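Local coordinates for protein sulfotransferase (Alicyclobacillus acidocaldarius subsp. acidocaldarius, PDB 3RNL) that probably transfers a sulfuryl group to an acceptor molecule, and also binds a magnesium ion, at residues A7-F12 with R75-V80; S23-L28 with I34-K39. All coordinates share one frame; numbering follows the deposited sequence.

Contact 1 (A7-F12 with R75-V80)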
loop_
_atom_site.group_PDB
_atom_site.type_symbol
_atom_site.label_atom_id
_atom_site.label_comp_id
_atom_site.label_asym_id
_atom_site.label_seq_id
_atom_site.Cartn_x
_atom_site.Cartn_y
_atom_site.Cartn_z
ATOM N N ALA A 7 11.968 -14.800 15.534
ATOM C CA ALA A 7 10.907 -14.501 14.571
ATOM C C ALA A 7 11.207 -13.264 13.733
ATOM O O ALA A 7 11.616 -12.231 14.257
ATOM C CB ALA A 7 9.578 -14.329 15.282
ATOM N N ARG A 8 11.022 -13.380 12.422
ATOM C CA ARG A 8 11.228 -12.249 11.533
ATOM C C ARG A 8 10.286 -12.335 10.335
ATOM O O ARG A 8 9.805 -13.428 10.002
ATOM C CB ARG A 8 12.694 -12.152 11.112
ATOM C CG ARG A 8 13.287 -13.457 10.664
ATOM C CD ARG A 8 12.850 -13.766 9.254
ATOM N NE ARG A 8 13.969 -14.169 8.409
ATOM C CZ ARG A 8 13.935 -14.133 7.084
ATOM N NH1 ARG A 8 12.844 -13.698 6.468
ATOM N NH2 ARG A 8 14.993 -14.517 6.380
ATOM N N PRO A 9 9.994 -11.191 9.710
ATOM C CA PRO A 9 9.059 -11.179 8.577
ATOM C C PRO A 9 9.669 -11.801 7.327
ATOM O O PRO A 9 10.876 -11.670 7.073
ATOM C CB PRO A 9 8.788 -9.698 8.362
ATOM C CG PRO A 9 10.055 -9.020 8.848
ATOM C CD PRO A 9 10.510 -9.846 10.025
ATOM N N ASN A 10 8.905 -12.648 6.666
ATOM C CA ASN A 10 9.221 -13.063 5.304
ATOM C C ASN A 10 8.352 -12.543 4.154
ATOM O O ASN A 10 8.513 -12.995 3.016
ATOM C CB ASN A 10 9.479 -14.555 5.232
ATOM C CG ASN A 10 8.297 -15.351 5.701
ATOM O OD1 ASN A 10 7.178 -14.862 5.692
ATOM N ND2 ASN A 10 8.543 -16.584 6.127
ATOM N N PHE A 11 7.362 -11.713 4.462
ATOM C CA PHE A 11 6.611 -11.037 3.407
ATOM C C PHE A 11 6.157 -9.670 3.886
ATOM O O PHE A 11 6.116 -9.408 5.101
ATOM C CB PHE A 11 5.445 -11.903 2.868
ATOM C CG PHE A 11 4.221 -11.962 3.762
ATOM C CD1 PHE A 11 3.142 -11.109 3.548
ATOM C CD2 PHE A 11 4.123 -12.932 4.760
ATOM C CE1 PHE A 11 1.989 -11.178 4.358
ATOM C CE2 PHE A 11 2.984 -13.018 5.569
ATOM C CZ PHE A 11 1.911 -12.138 5.365
ATOM N N PHE A 12 5.870 -8.782 2.940
ATOM C CA PHE A 12 5.428 -7.440 3.296
ATOM C C PHE A 12 4.278 -7.059 2.412
ATOM O O PHE A 12 4.280 -7.366 1.224
ATOM C CB PHE A 12 6.570 -6.432 3.086
ATOM C CG PHE A 12 7.782 -6.731 3.927
ATOM C CD1 PHE A 12 7.865 -6.266 5.227
ATOM C CD2 PHE A 12 8.833 -7.468 3.417
ATOM C CE1 PHE A 12 8.967 -6.550 6.007
ATOM C CE2 PHE A 12 9.954 -7.744 4.195
ATOM C CZ PHE A 12 10.016 -7.286 5.491
ATOM N N ARG A 75 10.691 -6.601 17.767
ATOM C CA ARG A 75 9.746 -6.998 18.816
ATOM C C ARG A 75 8.297 -7.095 18.324
ATOM O O ARG A 75 7.458 -7.695 18.994
ATOM C CB ARG A 75 9.845 -6.096 20.059
ATOM C CG ARG A 75 11.118 -6.329 20.884
ATOM C CD ARG A 75 11.071 -5.616 22.249
ATOM N NE ARG A 75 10.790 -4.185 22.126
ATOM C CZ ARG A 75 11.716 -3.229 22.062
ATOM N NH1 ARG A 75 13.008 -3.537 22.107
ATOM N NH2 ARG A 75 11.345 -1.954 21.956
ATOM N N LEU A 76 8.002 -6.528 17.158
ATOM C CA LEU A 76 6.656 -6.663 16.588
ATOM C C LEU A 76 6.312 -8.124 16.348
ATOM O O LEU A 76 5.140 -8.492 16.248
ATOM C CB LEU A 76 6.562 -5.936 15.250
ATOM C CG LEU A 76 6.635 -4.420 15.339
ATOM C CD1 LEU A 76 6.404 -3.819 13.944
ATOM C CD2 LEU A 76 5.607 -3.887 16.352
ATOM N N PHE A 77 7.347 -8.939 16.186
ATOM C CA PHE A 77 7.159 -10.336 15.808
ATOM C C PHE A 77 7.174 -11.298 16.988
ATOM O O PHE A 77 7.166 -12.516 16.809
ATOM C CB PHE A 77 8.125 -10.699 14.680
ATOM C CG PHE A 77 8.035 -9.732 13.537
ATOM C CD1 PHE A 77 6.985 -9.817 12.627
ATOM C CD2 PHE A 77 8.920 -8.670 13.437
ATOM C CE1 PHE A 77 6.852 -8.895 11.608
ATOM C CE2 PHE A 77 8.798 -7.744 12.412
ATOM C CZ PHE A 77 7.759 -7.855 11.495
ATOM N N ASP A 78 7.231 -10.744 18.195
ATOM C CA ASP A 78 7.278 -11.584 19.396
ATOM C C ASP A 78 6.106 -12.572 19.495
ATOM O O ASP A 78 6.234 -13.627 20.110
ATOM C CB ASP A 78 7.348 -10.719 20.662
ATOM C CG ASP A 78 8.738 -10.142 20.901
ATOM O OD1 ASP A 78 9.700 -10.575 20.222
ATOM O OD2 ASP A 78 8.872 -9.261 21.776
ATOM N N GLY A 79 4.973 -12.231 18.887
ATOM C CA GLY A 79 3.790 -13.072 18.965
ATOM C C GLY A 79 3.743 -14.242 17.997
ATOM O O GLY A 79 2.830 -15.070 18.064
ATOM N N VAL A 80 4.712 -14.319 17.085
ATOM C CA VAL A 80 4.782 -15.459 16.177
ATOM C C VAL A 80 4.965 -16.759 16.955
ATOM O O VAL A 80 5.801 -16.829 17.862
ATOM C CB VAL A 80 5.989 -15.337 15.211
ATOM C CG1 VAL A 80 6.183 -16.642 14.429
ATOM C CG2 VAL A 80 5.821 -14.156 14.264
#

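Contact 2 (S23-L28 with I34-K39). With MG (magnesium ion), chain B.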
loop_
_atom_site.group_PDB
_atom_site.type_symbol
_atom_site.label_atom_id
_atom_site.label_comp_id
_atom_site.label_asym_id
_atom_site.label_seq_id
_atom_site.Cartn_x
_atom_site.Cartn_y
_atom_site.Cartn_z
ATOM N N SER A 23 -8.254 -4.787 4.630
ATOM C CA SER A 23 -9.064 -5.998 4.631
ATOM C C SER A 23 -8.211 -7.214 4.280
ATOM O O SER A 23 -8.322 -8.269 4.907
ATOM C CB SER A 23 -10.245 -5.868 3.663
ATOM O OG SER A 23 -11.130 -4.862 4.112
ATOM N N LEU A 24 -7.340 -7.062 3.289
ATOM C CA LEU A 24 -6.486 -8.174 2.890
ATOM C C LEU A 24 -5.667 -8.668 4.086
ATOM O O LEU A 24 -5.563 -9.873 4.345
ATOM C CB LEU A 24 -5.559 -7.752 1.748
ATOM C CG LEU A 24 -4.569 -8.824 1.290
ATOM C CD1 LEU A 24 -5.334 -10.004 0.708
ATOM C CD2 LEU A 24 -3.597 -8.240 0.264
ATOM N N ASP A 25 -5.058 -7.727 4.802
ATOM C CA ASP A 25 -4.298 -8.046 6.009
ATOM C C ASP A 25 -5.176 -8.818 7.014
ATOM O O ASP A 25 -4.769 -9.852 7.541
ATOM C CB ASP A 25 -3.745 -6.738 6.604
ATOM C CG ASP A 25 -3.101 -6.909 7.978
ATOM O OD1 ASP A 25 -3.439 -7.867 8.705
ATOM O OD2 ASP A 25 -2.262 -6.046 8.345
ATOM N N ARG A 26 -6.379 -8.313 7.271
ATOM C CA ARG A 26 -7.291 -8.969 8.203
ATOM C C ARG A 26 -7.591 -10.415 7.789
ATOM O O ARG A 26 -7.547 -11.341 8.610
ATOM C CB ARG A 26 -8.581 -8.148 8.330
ATOM C CG ARG A 26 -9.626 -8.740 9.261
ATOM C CD ARG A 26 -10.593 -7.653 9.737
ATOM N NE ARG A 26 -10.947 -6.737 8.654
ATOM C CZ ARG A 26 -11.971 -6.922 7.825
ATOM N NH1 ARG A 26 -12.748 -7.988 7.968
ATOM N NH2 ARG A 26 -12.221 -6.038 6.861
ATOM N N TYR A 27 -7.888 -10.614 6.510
ATOM C CA TYR A 27 -8.189 -11.955 6.016
ATOM C C TYR A 27 -6.993 -12.912 6.089
ATOM O O TYR A 27 -7.147 -14.069 6.476
ATOM C CB TYR A 27 -8.711 -11.899 4.587
ATOM C CG TYR A 27 -9.967 -11.085 4.429
ATOM C CD1 TYR A 27 -10.842 -10.901 5.498
ATOM C CD2 TYR A 27 -10.281 -10.497 3.214
ATOM C CE1 TYR A 27 -11.999 -10.144 5.351
ATOM C CE2 TYR A 27 -11.434 -9.739 3.059
ATOM C CZ TYR A 27 -12.288 -9.572 4.133
ATOM O OH TYR A 27 -13.434 -8.828 3.975
ATOM N N LEU A 28 -5.813 -12.449 5.682
ATOM C CA LEU A 28 -4.636 -13.316 5.722
ATOM C C LEU A 28 -4.272 -13.699 7.151
ATOM O O LEU A 28 -3.855 -14.833 7.412
ATOM C CB LEU A 28 -3.442 -12.645 5.041
ATOM C CG LEU A 28 -3.579 -12.555 3.523
ATOM C CD1 LEU A 28 -2.458 -11.696 2.948
ATOM C CD2 LEU A 28 -3.576 -13.934 2.876
ATOM N N ILE A 34 -0.252 -18.116 8.925
ATOM C CA ILE A 34 0.214 -16.751 8.654
ATOM C C ILE A 34 0.126 -15.892 9.909
ATOM O O ILE A 34 -0.909 -15.882 10.579
ATOM C CB ILE A 34 -0.661 -16.090 7.576
ATOM C CG1 ILE A 34 -0.613 -16.903 6.280
ATOM C CG2 ILE A 34 -0.216 -14.639 7.317
ATOM C CD1 ILE A 34 -1.515 -16.331 5.178
ATOM N N TYR A 35 1.192 -15.159 10.227
ATOM C CA TYR A 35 1.148 -14.205 11.337
ATOM C C TYR A 35 1.443 -12.801 10.839
ATOM O O TYR A 35 2.418 -12.597 10.129
ATOM C CB TYR A 35 2.174 -14.542 12.426
ATOM C CG TYR A 35 2.073 -13.576 13.587
ATOM C CD1 TYR A 35 1.153 -13.799 14.608
ATOM C CD2 TYR A 35 2.856 -12.430 13.644
ATOM C CE1 TYR A 35 1.026 -12.920 15.665
ATOM C CE2 TYR A 35 2.736 -11.540 14.711
ATOM C CZ TYR A 35 1.816 -11.796 15.712
ATOM O OH TYR A 35 1.661 -10.926 16.767
ATOM N N ILE A 36 0.529 -11.878 11.103
ATOM C CA ILE A 36 0.734 -10.446 10.908
ATOM C C ILE A 36 0.529 -9.695 12.221
ATOM O O ILE A 36 -0.516 -9.881 12.851
ATOM C CB ILE A 36 -0.160 -9.872 9.803
ATOM C CG1 ILE A 36 0.094 -10.611 8.486
ATOM C CG2 ILE A 36 0.126 -8.380 9.634
ATOM C CD1 ILE A 36 -0.894 -10.226 7.412
ATOM N N PRO A 37 1.533 -8.944 12.700
ATOM C CA PRO A 37 1.326 -8.267 13.987
ATOM C C PRO A 37 0.199 -7.239 13.949
ATOM O O PRO A 37 -0.147 -6.750 12.884
ATOM C CB PRO A 37 2.669 -7.565 14.248
ATOM C CG PRO A 37 3.317 -7.449 12.926
ATOM C CD PRO A 37 2.846 -8.631 12.108
ATOM N N PRO A 38 -0.389 -6.931 15.119
ATOM C CA PRO A 38 -1.473 -5.940 15.170
ATOM C C PRO A 38 -1.015 -4.524 14.786
ATOM O O PRO A 38 -1.844 -3.651 14.543
ATOM C CB PRO A 38 -1.994 -6.031 16.620
ATOM C CG PRO A 38 -0.892 -6.702 17.400
ATOM C CD PRO A 38 -0.154 -7.589 16.416
ATOM N N LYS A 39 0.293 -4.300 14.739
ATOM C CA LYS A 39 0.839 -2.996 14.362
ATOM C C LYS A 39 0.853 -2.802 12.850
ATOM O O LYS A 39 1.475 -3.576 12.133
ATOM C CB LYS A 39 2.267 -2.860 14.898
ATOM C CG LYS A 39 2.991 -1.592 14.467
ATOM C CD LYS A 39 2.335 -0.374 15.066
ATOM C CE LYS A 39 3.078 0.877 14.632
ATOM N NZ LYS A 39 2.508 2.065 15.328
HETATM MG MG MG B . -2.897 -16.538 11.636
HETATM O O HOH W 1 -2.978 -8.822 12.015
HETATM O O HOH W 2 -2.542 -15.052 13.730
HETATM O O HOH W 3 -4.875 -17.618 12.809
HETATM O O HOH W 4 -1.699 -18.113 13.229
#

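Contact 1 (A7-F12 with R75-V80)
The contact of Ala-7 and Pro-9 with Phe-77 and Val-80 is an apolar meeting of two irregular segments: the lead-in to strand 11-13, and the loop joining helix 70-75 to strand 85-89. It illustrates how a small hydrophobic seam can be built round one ring. Pro-9 lies across Phe-77 at about a right angle and sets CD over one face, a CH-pi contact with CD 3.8 Å from the ring centroid and 18° off its normal. CG and CB of the same pyrrolidine spread toward the outer end of the ring, CG coming within 3.7 Å of Phe-77 CZ. On the opposite face the CB of Leu-76 sits above the rim, and Tyr-73 meets the ring edge-to-face. Turning CG anti to the carbonyl carbon (chi1 -52°) is what carries the Phe-77 ring beneath the proline. With an alanine here the ring under Pro-9 would be gone, which would probably leave a gap beneath its CD and let the lead-in shift. The setting is the parallel alpha/beta sheet of the P-loop-like sulfotransferase fold, in which strand 11-13 runs beside strand 85-89, and Phe-77 and Val-80 both touch Val-86 of that neighbour. Two successive type I turns, Arg-75 to Asp-78 and Phe-77 to Val-80, shape the loop. The second brings Val-80 back to Ala-7, whose CB lies 3.7 Å from Val-80 CB and 4.0 Å from Phe-77 CB. Phe-77 O, which accepts the turn bond from Val-80 N, also lies 3.4 Å from Ala-7 CB.

Contact 2 (S23-L28 with I34-K39)
Ile-34 meets the C-terminal part of helix 21-29 at Leu-28, where a beta-alpha-beta crossover of the P-loop-like fold passes from its helix into edge strand 34-35. The isoleucine can be followed outward as an example of a side chain packed round a carbonyl. Its CB lies 3.4 Å from Leu-28 O. At the fork, CG2 comes within 3.6 Å of that same oxygen while CG1 passes it at a greater distance. With CG1 anti to the carbonyl carbon (chi1 -59°) and the chain extended beyond it, CD1 returns to 3.6 Å from Leu-28 O and at the tip touches Leu-28 CD2 at 3.9 Å, the two side chains crossing obliquely. Leu-28 also packs on Val-199 and Cys-202 of helix 195-206, and on Leu-113 of the sheet, so the leucine joins several layers of the fold.

One helical turn earlier, the carboxylate of Asp-25 reaches Ile-36 and lies against its hydrocarbon. Both branches of the isoleucine take part: CG2 is 3.6 Å from Asp-25 OD2, and CD1 approaches OD1. The buried charge is answered from elsewhere, since OD2 forms a salt bridge with Lys-40, which would be expected to favour the ionised acid. A water links the two segments as well, donating to Ile-36 O at 2.8 Å and only weakly to Asp-25 OD1. Backbone carbonyls from the helix end, the turn and the first strand residue build a metal site, in which the oxygens of Ser-29, His-31 and Ile-34 share a magnesium ion with three waters. Ile-34, whose side chain packs against a helix carbonyl, gives its own O to the metal, 2.4 Å from the magnesium.

Overall arrangement
Read from the N terminus, the chain enters through the lead-in 7-12 and runs into strand 11-13, then turns into helix 21-29. Contact 2 closes a short loop there, joining the helix to edge strand 34-35 and the loop that follows. Contact 1 is closed much later, when the chain leaves helix 70-75 and returns to its start, so contact 2 is nested within the larger loop. Their centres lie about 11 Å apart, and the two contacts touch directly: Val-80 CG2 lies 3.5 Å from Tyr-35 CD2, and Leu-76 packs on Pro-37 and Lys-39. Strand 85-89, which follows, runs between strands 34-35 and 11-13 in the sheet that both contacts reach.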